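Local atomic coordinates of putative isomerase YbhH (Escherichia coli, PDB entry 6OTV), a protein that probably acts as an isomerase of the PrpF family, although its substrate and reaction are not assigned. Residues 216-221 and 270-275; 185-190 and 204-209. All coordinates share one frame; numbering follows the deposited sequence.

Contact 1: residues 216-221 and 270-275; sequences ELDADK and PHSCHR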
loop_
_atom_site.group_PDB
_atom_site.type_symbol
_atom_site.label_atom_id
_atom_site.label_comp_id
_atom_site.label_asym_id
_atom_site.label_seq_id
_atom_site.Cartn_x
_atom_site.Cartn_y
_atom_site.Cartn_z
ATOM N N GLU A 216 -29.912 4.760 -28.766
ATOM C CA GLU A 216 -31.157 3.998 -28.787
ATOM C C GLU A 216 -31.575 3.584 -27.382
ATOM O O GLU A 216 -32.769 3.551 -27.064
ATOM C CB GLU A 216 -31.007 2.770 -29.683
ATOM C CG GLU A 216 -30.571 3.077 -31.104
ATOM C CD GLU A 216 -30.225 1.822 -31.884
ATOM O OE1 GLU A 216 -30.240 0.726 -31.285
ATOM O OE2 GLU A 216 -29.934 1.932 -33.094
ATOM N N LEU A 217 -30.603 3.259 -26.526
ATOM C CA LEU A 217 -30.929 2.877 -25.156
ATOM C C LEU A 217 -31.433 4.071 -24.356
ATOM O O LEU A 217 -32.315 3.924 -23.502
ATOM C CB LEU A 217 -29.709 2.254 -24.481
ATOM C CG LEU A 217 -29.192 0.956 -25.101
ATOM C CD1 LEU A 217 -27.897 0.538 -24.433
ATOM C CD2 LEU A 217 -30.235 -0.149 -24.992
ATOM N N ASP A 218 -30.886 5.262 -24.618
ATOM C CA ASP A 218 -31.343 6.454 -23.911
ATOM C C ASP A 218 -32.743 6.867 -24.347
ATOM O O ASP A 218 -33.475 7.486 -23.566
ATOM C CB ASP A 218 -30.357 7.604 -24.123
ATOM C CG ASP A 218 -29.029 7.364 -23.435
ATOM O OD1 ASP A 218 -29.012 6.635 -22.421
ATOM O OD2 ASP A 218 -28.004 7.905 -23.904
ATOM N N ALA A 219 -33.136 6.538 -25.580
ATOM C CA ALA A 219 -34.468 6.900 -26.049
ATOM C C ALA A 219 -35.546 6.020 -25.428
ATOM O O ALA A 219 -36.671 6.481 -25.212
ATOM C CB ALA A 219 -34.531 6.817 -27.574
ATOM N N ASP A 220 -35.225 4.758 -25.139
ATOM C CA ASP A 220 -36.184 3.853 -24.519
ATOM C C ASP A 220 -36.443 4.276 -23.079
ATOM O O ASP A 220 -35.771 3.801 -22.158
ATOM C CB ASP A 220 -35.674 2.411 -24.576
ATOM C CG ASP A 220 -36.764 1.389 -24.299
ATOM O OD1 ASP A 220 -37.630 1.639 -23.434
ATOM O OD2 ASP A 220 -36.755 0.327 -24.953
ATOM N N LYS A 221 -37.423 5.163 -22.879
ATOM C CA LYS A 221 -37.707 5.667 -21.540
ATOM C C LYS A 221 -38.307 4.590 -20.644
ATOM O O LYS A 221 -38.148 4.647 -19.419
ATOM C CB LYS A 221 -38.636 6.878 -21.619
ATOM C CG LYS A 221 -37.912 8.217 -21.516
ATOM C CD LYS A 221 -36.863 8.378 -22.609
ATOM C CE LYS A 221 -35.995 9.607 -22.380
ATOM N NZ LYS A 221 -35.211 9.511 -21.115
ATOM N N PRO A 270 -25.543 7.002 -13.898
ATOM C CA PRO A 270 -26.356 5.783 -13.914
ATOM C C PRO A 270 -27.584 5.906 -14.808
ATOM O O PRO A 270 -28.294 4.923 -15.018
ATOM C CB PRO A 270 -26.773 5.620 -12.444
ATOM C CG PRO A 270 -26.190 6.805 -11.705
ATOM C CD PRO A 270 -25.898 7.830 -12.739
ATOM N N HIS A 271 -27.827 7.109 -15.324
ATOM C CA HIS A 271 -29.023 7.378 -16.112
ATOM C C HIS A 271 -28.777 7.202 -17.608
ATOM O O HIS A 271 -29.572 6.553 -18.295
ATOM C CB HIS A 271 -29.536 8.794 -15.823
ATOM C CG HIS A 271 -29.631 9.119 -14.364
ATOM N ND1 HIS A 271 -30.434 8.416 -13.492
ATOM C CD2 HIS A 271 -29.029 10.082 -13.625
ATOM C CE1 HIS A 271 -30.318 8.926 -12.279
ATOM N NE2 HIS A 271 -29.472 9.939 -12.333
ATOM N N SER A 272 -27.693 7.770 -18.126
ATOM C CA SER A 272 -27.368 7.694 -19.542
ATOM C C SER A 272 -26.388 6.556 -19.809
ATOM O O SER A 272 -25.665 6.104 -18.920
ATOM C CB SER A 272 -26.776 9.015 -20.039
ATOM O OG SER A 272 -27.732 10.057 -19.978
ATOM N N CYS A 273 -26.365 6.106 -21.061
ATOM C CA CYS A 273 -25.498 5.010 -21.473
ATOM C C CYS A 273 -24.137 5.561 -21.888
ATOM O O CYS A 273 -24.052 6.426 -22.767
ATOM C CB CYS A 273 -26.132 4.216 -22.616
ATOM S SG CYS A 273 -25.183 2.753 -23.117
ATOM N N HIS A 274 -23.082 5.060 -21.247
ATOM C CA HIS A 274 -21.719 5.439 -21.600
ATOM C C HIS A 274 -21.427 5.052 -23.046
ATOM O O HIS A 274 -21.778 3.958 -23.497
ATOM C CB HIS A 274 -20.735 4.747 -20.648
ATOM C CG HIS A 274 -19.394 5.412 -20.538
ATOM N ND1 HIS A 274 -18.592 5.668 -21.629
ATOM C CD2 HIS A 274 -18.698 5.833 -19.454
ATOM C CE1 HIS A 274 -17.470 6.238 -21.226
ATOM N NE2 HIS A 274 -17.509 6.348 -19.910
ATOM N N ARG A 275 -20.795 5.969 -23.785
ATOM C CA ARG A 275 -20.399 5.684 -25.161
ATOM C C ARG A 275 -19.297 4.635 -25.238
ATOM O O ARG A 275 -19.136 3.994 -26.282
ATOM C CB ARG A 275 -19.943 6.970 -25.851
ATOM C CG ARG A 275 -20.969 8.092 -25.806
ATOM C CD ARG A 275 -21.816 8.136 -27.069
ATOM N NE ARG A 275 -21.217 8.980 -28.102
ATOM C CZ ARG A 275 -20.434 8.533 -29.078
ATOM N NH1 ARG A 275 -20.145 7.242 -29.164
ATOM N NH2 ARG A 275 -19.937 9.379 -29.972
#
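Asp218 and Leu217, consecutive residues of helix 214-219, meet Cys273 in two different ways, one polar and one apolar. The carboxylate of Asp218 comes up to the backbone of the loop that precedes helix 279-290. With CG beside the backbone N (chi1 -69°), Asp218 OD1 is brought to the amide of Cys273 and takes a hydrogen bond at 3.0 Å from Cys273 N. OD1 accepts through its syn lone pair, on the side of OD2, and the bond is bent, 143° at the hydrogen. The same Asp218 OD1 lies 3.5 Å from Ser272 CA.

Beside this bond, the branch atom CD1 of Leu217 touches Cys273 SG at 3.7 Å. The thiol reaches it because SG stands anti to the backbone N (chi1 -176°). Both side chains also rest on Arg266 of strand 263-267, and Leu217 packs against Leu223 as well. A short aspartate can put its carboxylate against a neighbouring main-chain amide, while leucine and cysteine fill the buried flank. A carboxylate accepting the N-H would probably polarise the Ser272-Cys273 peptide, so the contact combines an electrostatic tie with apolar burial.

Contact 2: residues 185-190 and 204-209; sequences DDVPVT and EYLGKT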
loop_
_atom_site.group_PDB
_atom_site.type_symbol
_atom_site.label_atom_id
_atom_site.label_comp_id
_atom_site.label_asym_id
_atom_site.label_seq_id
_atom_site.Cartn_x
_atom_site.Cartn_y
_atom_site.Cartn_z
ATOM N N ASP A 185 -37.406 -7.107 -8.911
ATOM C CA ASP A 185 -38.396 -7.109 -9.988
ATOM C C ASP A 185 -38.285 -8.377 -10.832
ATOM O O ASP A 185 -38.400 -8.341 -12.058
ATOM C CB ASP A 185 -38.265 -5.858 -10.861
ATOM C CG ASP A 185 -38.240 -4.579 -10.046
ATOM O OD1 ASP A 185 -38.387 -4.658 -8.808
ATOM O OD2 ASP A 185 -38.069 -3.494 -10.643
ATOM N N ASP A 186 -38.038 -9.506 -10.161
ATOM C CA ASP A 186 -37.936 -10.822 -10.798
ATOM C C ASP A 186 -36.821 -10.873 -11.840
ATOM O O ASP A 186 -36.901 -11.626 -12.813
ATOM C CB ASP A 186 -39.273 -11.239 -11.420
ATOM C CG ASP A 186 -40.404 -11.240 -10.411
ATOM O OD1 ASP A 186 -40.167 -11.646 -9.254
ATOM O OD2 ASP A 186 -41.528 -10.826 -10.770
ATOM N N VAL A 187 -35.771 -10.084 -11.641
ATOM C CA VAL A 187 -34.618 -10.049 -12.529
ATOM C C VAL A 187 -33.392 -10.469 -11.727
ATOM O O VAL A 187 -33.042 -9.808 -10.746
ATOM C CB VAL A 187 -34.403 -8.658 -13.150
ATOM C CG1 VAL A 187 -33.174 -8.660 -14.049
ATOM C CG2 VAL A 187 -35.639 -8.218 -13.919
ATOM N N PRO A 188 -32.710 -11.555 -12.094
ATOM C CA PRO A 188 -31.488 -11.947 -11.371
ATOM C C PRO A 188 -30.352 -10.988 -11.689
ATOM O O PRO A 188 -29.972 -10.825 -12.850
ATOM C CB PRO A 188 -31.205 -13.360 -11.895
ATOM C CG PRO A 188 -31.815 -13.375 -13.261
ATOM C CD PRO A 188 -33.034 -12.490 -13.186
ATOM N N VAL A 189 -29.812 -10.345 -10.653
ATOM C CA VAL A 189 -28.722 -9.391 -10.803
ATOM C C VAL A 189 -27.604 -9.763 -9.835
ATOM O O VAL A 189 -27.745 -10.650 -8.993
ATOM C CB VAL A 189 -29.173 -7.934 -10.567
ATOM C CG1 VAL A 189 -30.347 -7.578 -11.472
ATOM C CG2 VAL A 189 -29.519 -7.712 -9.099
ATOM N N THR A 190 -26.478 -9.064 -9.969
ATOM C CA THR A 190 -25.342 -9.226 -9.072
ATOM C C THR A 190 -24.882 -7.859 -8.590
ATOM O O THR A 190 -24.613 -6.966 -9.400
ATOM C CB THR A 190 -24.182 -9.961 -9.755
ATOM O OG1 THR A 190 -24.482 -11.360 -9.834
ATOM C CG2 THR A 190 -22.890 -9.769 -8.971
ATOM N N GLU A 204 -31.040 -9.208 -21.620
ATOM C CA GLU A 204 -32.195 -9.930 -22.143
ATOM C C GLU A 204 -33.355 -9.951 -21.155
ATOM O O GLU A 204 -34.516 -10.018 -21.572
ATOM C CB GLU A 204 -31.797 -11.355 -22.528
ATOM C CG GLU A 204 -30.883 -11.427 -23.741
ATOM C CD GLU A 204 -30.514 -12.850 -24.112
ATOM O OE1 GLU A 204 -31.144 -13.790 -23.585
ATOM O OE2 GLU A 204 -29.588 -13.030 -24.930
ATOM N N TYR A 205 -33.071 -9.889 -19.854
ATOM C CA TYR A 205 -34.156 -9.872 -18.879
ATOM C C TYR A 205 -34.922 -8.558 -18.874
ATOM O O TYR A 205 -36.011 -8.498 -18.295
ATOM C CB TYR A 205 -33.614 -10.174 -17.483
ATOM C CG TYR A 205 -33.623 -11.650 -17.153
ATOM C CD1 TYR A 205 -32.505 -12.445 -17.385
ATOM C CD2 TYR A 205 -34.755 -12.251 -16.619
ATOM C CE1 TYR A 205 -32.516 -13.796 -17.085
ATOM C CE2 TYR A 205 -34.777 -13.598 -16.317
ATOM C CZ TYR A 205 -33.656 -14.366 -16.551
ATOM O OH TYR A 205 -33.683 -15.709 -16.247
ATOM N N LEU A 206 -34.392 -7.513 -19.509
ATOM C CA LEU A 206 -35.113 -6.259 -19.683
ATOM C C LEU A 206 -35.604 -6.078 -21.114
ATOM O O LEU A 206 -35.915 -4.956 -21.522
ATOM C CB LEU A 206 -34.235 -5.078 -19.267
ATOM C CG LEU A 206 -33.763 -5.068 -17.811
ATOM C CD1 LEU A 206 -33.080 -3.752 -17.486
ATOM C CD2 LEU A 206 -34.922 -5.327 -16.852
ATOM N N GLY A 207 -35.674 -7.162 -21.886
ATOM C CA GLY A 207 -36.172 -7.083 -23.244
ATOM C C GLY A 207 -35.219 -6.463 -24.237
ATOM O O GLY A 207 -35.658 -5.982 -25.285
ATOM N N LYS A 208 -33.922 -6.463 -23.941
ATOM C CA LYS A 208 -32.916 -5.871 -24.807
ATOM C C LYS A 208 -31.886 -6.919 -25.200
ATOM O O LYS A 208 -31.596 -7.846 -24.437
ATOM C CB LYS A 208 -32.219 -4.688 -24.117
ATOM C CG LYS A 208 -33.111 -3.472 -23.947
ATOM C CD LYS A 208 -33.579 -2.968 -25.301
ATOM C CE LYS A 208 -34.536 -1.810 -25.155
ATOM N NZ LYS A 208 -34.951 -1.258 -26.475
ATOM N N THR A 209 -31.342 -6.772 -26.411
ATOM C CA THR A 209 -30.248 -7.644 -26.823
ATOM C C THR A 209 -28.965 -7.304 -26.081
ATOM O O THR A 209 -28.157 -8.197 -25.795
ATOM C CB THR A 209 -30.011 -7.533 -28.329
ATOM O OG1 THR A 209 -29.420 -6.259 -28.621
ATOM C CG2 THR A 209 -31.323 -7.663 -29.089
#
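Tyr205 lays its ring against Pro188 and its CB against Val187, joining residues of strand 187-193 to the 3-10 turn that follows strand 197-202. Followed outward from the backbone, the tyrosine first meets Val187: Tyr205 CB lies 3.8 Å from Val187 CG1. That methyl is anti to the valine's backbone N (chi1 179°), which leaves CG2 for the neighbouring leucine. From CG onward the partner is the proline. Tyr205 CG is 4.1 Å from Pro188 CD, whereas on one side of the ring CD2 and CE2 come closer, Tyr205 CE2 at 3.8 Å from Pro188 CD. On the other side Tyr205 CE1 faces Pro188 CG at 3.9 Å, and CZ, at the far end of the ring, is equally near to both proline carbons.

The proline therefore sits over the face: Pro188 CD stands 3.8 Å from the centroid of the Tyr205 ring and 11° off its normal, a CH-pi contact. The two side chains cross at about a right angle. Next to the tyrosine along the chain, Leu206 CD2 approaches Val187 CG2 at a looser 4.2 Å. Ile201 touches both Val187 and Leu206, and Leu206 continues onto Leu223 and Ile227, so this end of the contact carries on to strand 197-202 and helix 221-237.

Each residue fits its position. The CD methylene, bonded to the proline nitrogen, is slightly polarised and suits an electron-rich phenol face; a beta-branched valine suits a strand; and leucine is long enough to reach from the turn to the helix. The side-chain join is mostly apolar, resting on dispersion and a CH-pi interaction, with the exposed tyrosine covering the buried proline.

Following the chain from the N terminus, contact 2 comes first: residues 185-190 and 204-209 close a short loop occupied mostly by strands 187-193 and 197-202, an antiparallel pair. The chain then enters helix 214-219, where contact 1 opens, and returns at 270-275, after helix 221-237 and strands 250-255 and 263-267. The two closures are thus in series, neither enclosing nor crossing the other, with centres about 16 Å apart. A salt bridge joins them directly, Lys208 NZ to Asp220 OD2 at 2.8 Å. Both contacts also pack on helix 221-237, which lies within the loop closed by contact 1.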